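Side-chain contacts in RidA family protein (Mycobacterium tuberculosis, PDB 3I7T), which has no established function but, as a homotrimeric member of the YjgF/YER057c/UK114 family, may act like its RidA relatives on reactive enamine or imine intermediates: residues E12-A16 with V17-R21; D40-A43 with Q44-A48; A59-T62 with L63-V67. All blocks are in the same frame, centred on the assembly; numbering follows the deposited sequence.

Interaction 1 (E12-A16 with V17-R21); sequences EFESA and VGYSR
F13 and E14 meet Y19, and V17 packs on F13, at the end of helix 12-17, where the chain folds back along its last turn. The methylene CG of E14 lies over one face of the Y19 ring, 3.6 Å from its centroid and 20° off the normal, a CH-pi contact. At the edge of the F13 ring, and in its plane, Y19 OH comes within 3.0 Å of F13 CD1; the two rings meet obliquely, planes 75° apart. V17 CG2 sits over a face of F13, 4.1 Å from its centroid, in a second CH-pi contact. F13 CG is anti to its backbone N (chi1 -168°), which brings the ring alongside V17. Past its ring contact the E14 chain runs extended: OE1 accepts from a water that also donates to Y19 O, OE2 bonds to S9, and R21 CG lies 3.1 Å from OE2, while the R21 guanidinium goes to T34.

V17 N donates to F13 O (3.0 Å), and E14 O takes G18 N (2.8 Å) together with a weak bond from Y19 N. G18, with positive phi, turns the chain out of the helix.

Y19 packs on A32 of strand 28-35, and R21 reaches R51 and A55 of helix 41-58. W79 of the second subunit meets the F13 ring, and H86 of the same neighbouring subunit hydrogen-bonds V17 O, placing helix 12-17 at a trimer interface.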
loop_
_atom_site.group_PDB
_atom_site.type_symbol
_atom_site.label_atom_id
_atom_site.label_comp_id
_atom_site.label_asym_id
_atom_site.label_seq_id
_atom_site.Cartn_x
_atom_site.Cartn_y
_atom_site.Cartn_z
ATOM N N GLU A 12 22.330 7.562 0.699
ATOM C CA GLU A 12 22.400 7.785 2.146
ATOM C C GLU A 12 21.080 7.443 2.830
ATOM O O GLU A 12 21.052 6.946 3.956
ATOM C CB GLU A 12 22.702 9.251 2.442
ATOM C CG GLU A 12 23.512 9.445 3.689
ATOM C CD GLU A 12 24.896 8.880 3.501
ATOM O OE1 GLU A 12 25.415 8.996 2.365
ATOM O OE2 GLU A 12 25.449 8.307 4.463
ATOM N N PHE A 13 19.988 7.754 2.143
ATOM C CA PHE A 13 18.650 7.531 2.658
ATOM C C PHE A 13 18.409 6.047 2.961
ATOM O O PHE A 13 17.832 5.696 3.991
ATOM C CB PHE A 13 17.628 8.082 1.656
ATOM C CG PHE A 13 16.226 8.171 2.194
ATOM C CD1 PHE A 13 15.200 7.441 1.608
ATOM C CD2 PHE A 13 15.928 8.998 3.276
ATOM C CE1 PHE A 13 13.896 7.518 2.094
ATOM C CE2 PHE A 13 14.621 9.079 3.767
ATOM C CZ PHE A 13 13.606 8.336 3.177
ATOM N N GLU A 14 18.874 5.169 2.083
ATOM C CA GLU A 14 18.750 3.746 2.343
ATOM C C GLU A 14 19.568 3.407 3.572
ATOM O O GLU A 14 19.185 2.559 4.392
ATOM C CB GLU A 14 19.193 2.944 1.126
ATOM C CG GLU A 14 18.100 2.884 0.074
ATOM C CD GLU A 14 18.630 2.498 -1.280
ATOM O OE1 GLU A 14 19.362 1.494 -1.367
ATOM O OE2 GLU A 14 18.309 3.210 -2.252
ATOM N N SER A 15 20.677 4.131 3.688
ATOM C CA SER A 15 21.590 4.090 4.826
ATOM C C SER A 15 20.922 4.513 6.134
ATOM O O SER A 15 20.908 3.773 7.121
ATOM C CB SER A 15 22.768 5.033 4.532
ATOM O OG SER A 15 23.842 4.815 5.426
ATOM N N ALA A 16 20.358 5.712 6.134
ATOM C CA ALA A 16 19.732 6.246 7.332
ATOM C C ALA A 16 18.490 5.468 7.796
ATOM O O ALA A 16 18.253 5.350 8.995
ATOM C CB ALA A 16 19.414 7.738 7.149
ATOM N N VAL A 17 17.706 4.941 6.855
ATOM C CA VAL A 17 16.427 4.306 7.191
ATOM C C VAL A 17 16.482 2.765 7.237
ATOM O O VAL A 17 15.647 2.127 7.879
ATOM C CB VAL A 17 15.307 4.786 6.228
ATOM C CG1 VAL A 17 13.984 4.115 6.552
ATOM C CG2 VAL A 17 15.183 6.304 6.303
ATOM N N GLY A 18 17.475 2.179 6.572
ATOM C CA GLY A 18 17.661 0.724 6.558
ATOM C C GLY A 18 16.603 0.034 5.714
ATOM O O GLY A 18 15.715 -0.647 6.250
ATOM N N TYR A 19 16.675 0.237 4.401
ATOM C CA TYR A 19 15.700 -0.338 3.462
ATOM C C TYR A 19 16.380 -0.576 2.101
ATOM O O TYR A 19 17.445 -0.014 1.828
ATOM C CB TYR A 19 14.461 0.568 3.314
ATOM C CG TYR A 19 14.625 1.764 2.370
ATOM C CD1 TYR A 19 14.284 1.658 1.020
ATOM C CD2 TYR A 19 15.099 2.999 2.835
ATOM C CE1 TYR A 19 14.428 2.738 0.146
ATOM C CE2 TYR A 19 15.241 4.089 1.977
ATOM C CZ TYR A 19 14.904 3.955 0.628
ATOM O OH TYR A 19 15.040 5.033 -0.243
ATOM N N SER A 20 15.763 -1.410 1.264
ATOM C CA SER A 20 16.284 -1.728 -0.059
ATOM C C SER A 20 15.431 -1.093 -1.141
ATOM O O SER A 20 14.251 -0.832 -0.945
ATOM C CB SER A 20 16.292 -3.242 -0.284
ATOM O OG SER A 20 17.182 -3.896 0.586
ATOM N N ARG A 21 16.031 -0.857 -2.299
ATOM C CA ARG A 21 15.281 -0.373 -3.444
ATOM C C ARG A 21 14.295 -1.455 -3.912
ATOM O O ARG A 21 13.139 -1.160 -4.221
ATOM C CB ARG A 21 16.245 0.011 -4.575
ATOM C CG ARG A 21 16.973 1.333 -4.359
ATOM C CD ARG A 21 16.034 2.503 -4.608
ATOM N NE ARG A 21 15.319 2.322 -5.862
ATOM C CZ ARG A 21 14.056 2.686 -6.072
ATOM N NH1 ARG A 21 13.358 3.264 -5.102
ATOM N NH2 ARG A 21 13.491 2.464 -7.257
HETATM O O HOH W 1 19.660 -0.441 0.381
#

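Interaction 2 (D40-A43 with Q44-A48); sequences DIAA and QTRDA
Q44 closes the first turn of helix 41-58 on D40, its N-cap residue: Q44 N donates to D40 O at 3.0 Å, nearly straight at 169°. Q44 CG passes 3.5 Å from the same D40 O, and its extended chain carries the amide beyond the turn, where OE1 takes L111 N and NE2 donates to G109 O and G38 O.

T45 OG1 donates to I41 O at 2.8 Å and T45 N to the same I41 O at 2.9 Å, from opposite faces of the carbonyl plane. The hydroxyl gets there because OG1 stands beside the backbone N (chi1 -51°).

R46 N bonds A42 O, and the side chain bends at chi3 (-53°) to fold back over the first turn. One guanidinium face then rests on backbone, with NH2 3.6 Å from A43 CA.

D47 N continues the ladder to A43 O at 3.0 Å; its carboxylate leads away to R51, a salt bridge, and to S37 N.

I41 and T45 pack against V82 of helix 79-90, and Q44, T45 and A48 face V112 or I114 of strand 112-119, so this helix start lies on the sheet with helix 79-90 at its side.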
loop_
_atom_site.group_PDB
_atom_site.type_symbol
_atom_site.label_atom_id
_atom_site.label_comp_id
_atom_site.label_asym_id
_atom_site.label_seq_id
_atom_site.Cartn_x
_atom_site.Cartn_y
_atom_site.Cartn_z
ATOM N N ASP A 40 9.353 19.177 -13.063
ATOM C CA ASP A 40 7.891 19.181 -13.030
ATOM C C ASP A 40 7.312 17.773 -12.969
ATOM O O ASP A 40 8.026 16.791 -13.168
ATOM C CB ASP A 40 7.317 19.942 -14.224
ATOM C CG ASP A 40 5.870 20.391 -13.999
ATOM O OD1 ASP A 40 5.298 20.991 -14.941
ATOM O OD2 ASP A 40 5.298 20.160 -12.892
ATOM N N ILE A 41 6.014 17.678 -12.699
ATOM C CA ILE A 41 5.438 16.383 -12.393
ATOM C C ILE A 41 5.656 15.345 -13.492
ATOM O O ILE A 41 5.980 14.202 -13.194
ATOM C CB ILE A 41 3.957 16.452 -11.904
ATOM C CG1 ILE A 41 3.723 15.348 -10.848
ATOM C CG2 ILE A 41 2.969 16.407 -13.077
ATOM C CD1 ILE A 41 2.283 15.203 -10.361
ATOM N N ALA A 42 5.522 15.726 -14.757
ATOM C CA ALA A 42 5.756 14.756 -15.826
ATOM C C ALA A 42 7.174 14.186 -15.779
ATOM O O ALA A 42 7.345 12.980 -15.793
ATOM C CB ALA A 42 5.471 15.355 -17.194
ATOM N N ALA A 43 8.184 15.053 -15.727
ATOM C CA ALA A 43 9.570 14.588 -15.730
ATOM C C ALA A 43 9.867 13.698 -14.528
ATOM O O ALA A 43 10.571 12.693 -14.642
ATOM C CB ALA A 43 10.519 15.772 -15.766
ATOM N N GLN A 44 9.337 14.081 -13.368
ATOM C CA GLN A 44 9.526 13.316 -12.137
ATOM C C GLN A 44 8.866 11.949 -12.218
ATOM O O GLN A 44 9.423 10.959 -11.745
ATOM C CB GLN A 44 8.988 14.093 -10.938
ATOM C CG GLN A 44 9.837 15.323 -10.585
ATOM C CD GLN A 44 9.493 15.872 -9.212
ATOM O OE1 GLN A 44 8.718 15.269 -8.458
ATOM N NE2 GLN A 44 10.058 17.028 -8.883
ATOM N N THR A 45 7.678 11.883 -12.816
ATOM C CA THR A 45 7.041 10.575 -13.026
ATOM C C THR A 45 7.874 9.680 -13.948
ATOM O O THR A 45 8.088 8.510 -13.656
ATOM C CB THR A 45 5.623 10.731 -13.595
ATOM O OG1 THR A 45 4.906 11.656 -12.777
ATOM C CG2 THR A 45 4.904 9.403 -13.565
ATOM N N ARG A 46 8.352 10.227 -15.059
ATOM C CA ARG A 46 9.157 9.430 -15.977
ATOM C C ARG A 46 10.400 8.911 -15.269
ATOM O O ARG A 46 10.763 7.743 -15.405
ATOM C CB ARG A 46 9.546 10.231 -17.223
ATOM C CG ARG A 46 8.371 10.493 -18.175
ATOM C CD ARG A 46 8.837 11.043 -19.537
ATOM N NE ARG A 46 9.702 12.210 -19.367
ATOM C CZ ARG A 46 9.291 13.474 -19.431
ATOM N NH1 ARG A 46 8.016 13.761 -19.677
ATOM N NH2 ARG A 46 10.162 14.455 -19.253
ATOM N N ASP A 47 11.041 9.780 -14.500
ATOM C CA ASP A 47 12.279 9.415 -13.815
ATOM C C ASP A 47 12.030 8.402 -12.702
ATOM O O ASP A 47 12.846 7.500 -12.469
ATOM C CB ASP A 47 12.973 10.667 -13.270
ATOM C CG ASP A 47 14.438 10.427 -12.949
ATOM O OD1 ASP A 47 15.182 9.981 -13.861
ATOM O OD2 ASP A 47 14.844 10.666 -11.791
ATOM N N ALA A 48 10.893 8.528 -12.017
ATOM C CA ALA A 48 10.545 7.556 -10.979
ATOM C C ALA A 48 10.342 6.191 -11.609
ATOM O O ALA A 48 10.747 5.177 -11.048
ATOM C CB ALA A 48 9.298 7.992 -10.195
#

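Interaction 3 (A59-T62 with L63-V67); sequences AGAT and LADVV
The carboxylate of D65 is held at its OD2 end by T62 N, which donates across 3.0 Å with an N-H...O angle of 163°. This turn lies in the beta-alpha-beta connection from strand 28-35 through helix 41-58 to strand 66-73. The donor comes in on the anti side of OD2, 29° out of the carboxylate plane. A61 lies to the other side of that plane, its CA 3.5 Å and its CB 3.7 Å from D65 OD2, so this oxygen fits between a backbone N-H and the apolar part of the preceding residue.

D65 is the last residue of the 3-10 segment 63-65, and it accepts from T62 N while its own N donates to T62 O at 2.9 Å. A64 N donates a weak bond to T62 OG1 (3.3 Å). D65 is therefore tied to T62 by its own N and by its carboxylate, while CG, anti to its carbonyl carbon (chi1 -65°), turns the acid back toward T62.

G60, with positive phi, is the C-prime residue of the Schellman motif that ends the helix, marked by the bond from A61 N to L56 O. L63 packs on L56 and on F90 of helix 79-90, and V66 touches both as well. The strand that follows reaches the third subunit, where R4 of that neighbouring subunit donates to V66 O.

One polar atom within the turn is left unanswered: L63 N is buried without a partner, and T62 OG1, 3.4 Å away, sits at too poor an angle to bond it.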
loop_
_atom_site.group_PDB
_atom_site.type_symbol
_atom_site.label_atom_id
_atom_site.label_comp_id
_atom_site.label_asym_id
_atom_site.label_seq_id
_atom_site.Cartn_x
_atom_site.Cartn_y
_atom_site.Cartn_z
ATOM N N ALA A 59 16.805 -7.034 -10.028
ATOM C CA ALA A 59 16.153 -8.152 -9.348
ATOM C C ALA A 59 15.618 -9.199 -10.343
ATOM O O ALA A 59 14.783 -10.035 -9.987
ATOM C CB ALA A 59 15.028 -7.645 -8.431
ATOM N N GLY A 60 16.094 -9.166 -11.587
ATOM C CA GLY A 60 15.655 -10.150 -12.572
ATOM C C GLY A 60 14.207 -10.004 -13.035
ATOM O O GLY A 60 13.583 -10.979 -13.452
ATOM N N ALA A 61 13.662 -8.796 -12.956
ATOM C CA ALA A 61 12.287 -8.544 -13.385
ATOM C C ALA A 61 12.235 -7.394 -14.379
ATOM O O ALA A 61 13.190 -6.614 -14.489
ATOM C CB ALA A 61 11.404 -8.230 -12.185
ATOM N N THR A 62 11.103 -7.277 -15.074
ATOM C CA THR A 62 10.884 -6.197 -16.041
ATOM C C THR A 62 9.556 -5.508 -15.734
ATOM O O THR A 62 8.767 -5.989 -14.905
ATOM C CB THR A 62 10.878 -6.693 -17.536
ATOM O OG1 THR A 62 9.680 -7.420 -17.808
ATOM C CG2 THR A 62 12.087 -7.591 -17.860
ATOM N N LEU A 63 9.294 -4.382 -16.388
ATOM C CA LEU A 63 7.986 -3.738 -16.232
ATOM C C LEU A 63 6.815 -4.675 -16.532
ATOM O O LEU A 63 5.751 -4.550 -15.929
ATOM C CB LEU A 63 7.893 -2.493 -17.110
ATOM C CG LEU A 63 8.844 -1.402 -16.634
ATOM C CD1 LEU A 63 8.930 -0.278 -17.668
ATOM C CD2 LEU A 63 8.368 -0.873 -15.282
ATOM N N ALA A 64 6.996 -5.584 -17.487
ATOM C CA ALA A 64 5.952 -6.557 -17.849
ATOM C C ALA A 64 5.583 -7.497 -16.693
ATOM O O ALA A 64 4.591 -8.231 -16.770
ATOM C CB ALA A 64 6.388 -7.363 -19.056
ATOM N N ASP A 65 6.382 -7.497 -15.632
ATOM C CA ASP A 65 6.080 -8.350 -14.474
ATOM C C ASP A 65 5.261 -7.620 -13.402
ATOM O O ASP A 65 4.728 -8.245 -12.471
ATOM C CB ASP A 65 7.357 -8.909 -13.838
ATOM C CG ASP A 65 8.098 -9.849 -14.739
ATOM O OD1 ASP A 65 7.458 -10.728 -15.340
ATOM O OD2 ASP A 65 9.334 -9.713 -14.830
ATOM N N VAL A 66 5.188 -6.299 -13.528
ATOM C CA VAL A 66 4.517 -5.450 -12.544
ATOM C C VAL A 66 2.990 -5.706 -12.516
ATOM O O VAL A 66 2.322 -5.654 -13.555
ATOM C CB VAL A 66 4.835 -3.959 -12.824
ATOM C CG1 VAL A 66 3.935 -3.036 -11.983
ATOM C CG2 VAL A 66 6.324 -3.693 -12.593
ATOM N N VAL A 67 2.453 -6.025 -11.342
ATOM C CA VAL A 67 1.027 -6.319 -11.221
ATOM C C VAL A 67 0.311 -5.174 -10.526
ATOM O O VAL A 67 -0.911 -5.020 -10.664
ATOM C CB VAL A 67 0.741 -7.640 -10.446
ATOM C CG1 VAL A 67 1.263 -8.878 -11.233
ATOM C CG2 VAL A 67 1.331 -7.589 -9.035
#

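The three contacts follow one another along the chain and none touches another: centres are 22 Å apart between interactions 1 and 2 and between 1 and 3, and 20 Å between 2 and 3. Nearest atoms come within about 5 Å for interactions 1 and 2. Helix 41-58 relates all three: interaction 2 is its first turns, interaction 3 follows its end, and R51 on it meets both R21 of interaction 1 and D47 of interaction 2. Interactions 1 and 3 border different neighbouring subunits, whereas interaction 2 meets no other chain. Interaction 1 thus lies at a subunit boundary, the kind of place where relatives have their ligand pocket; no ligand site is established here.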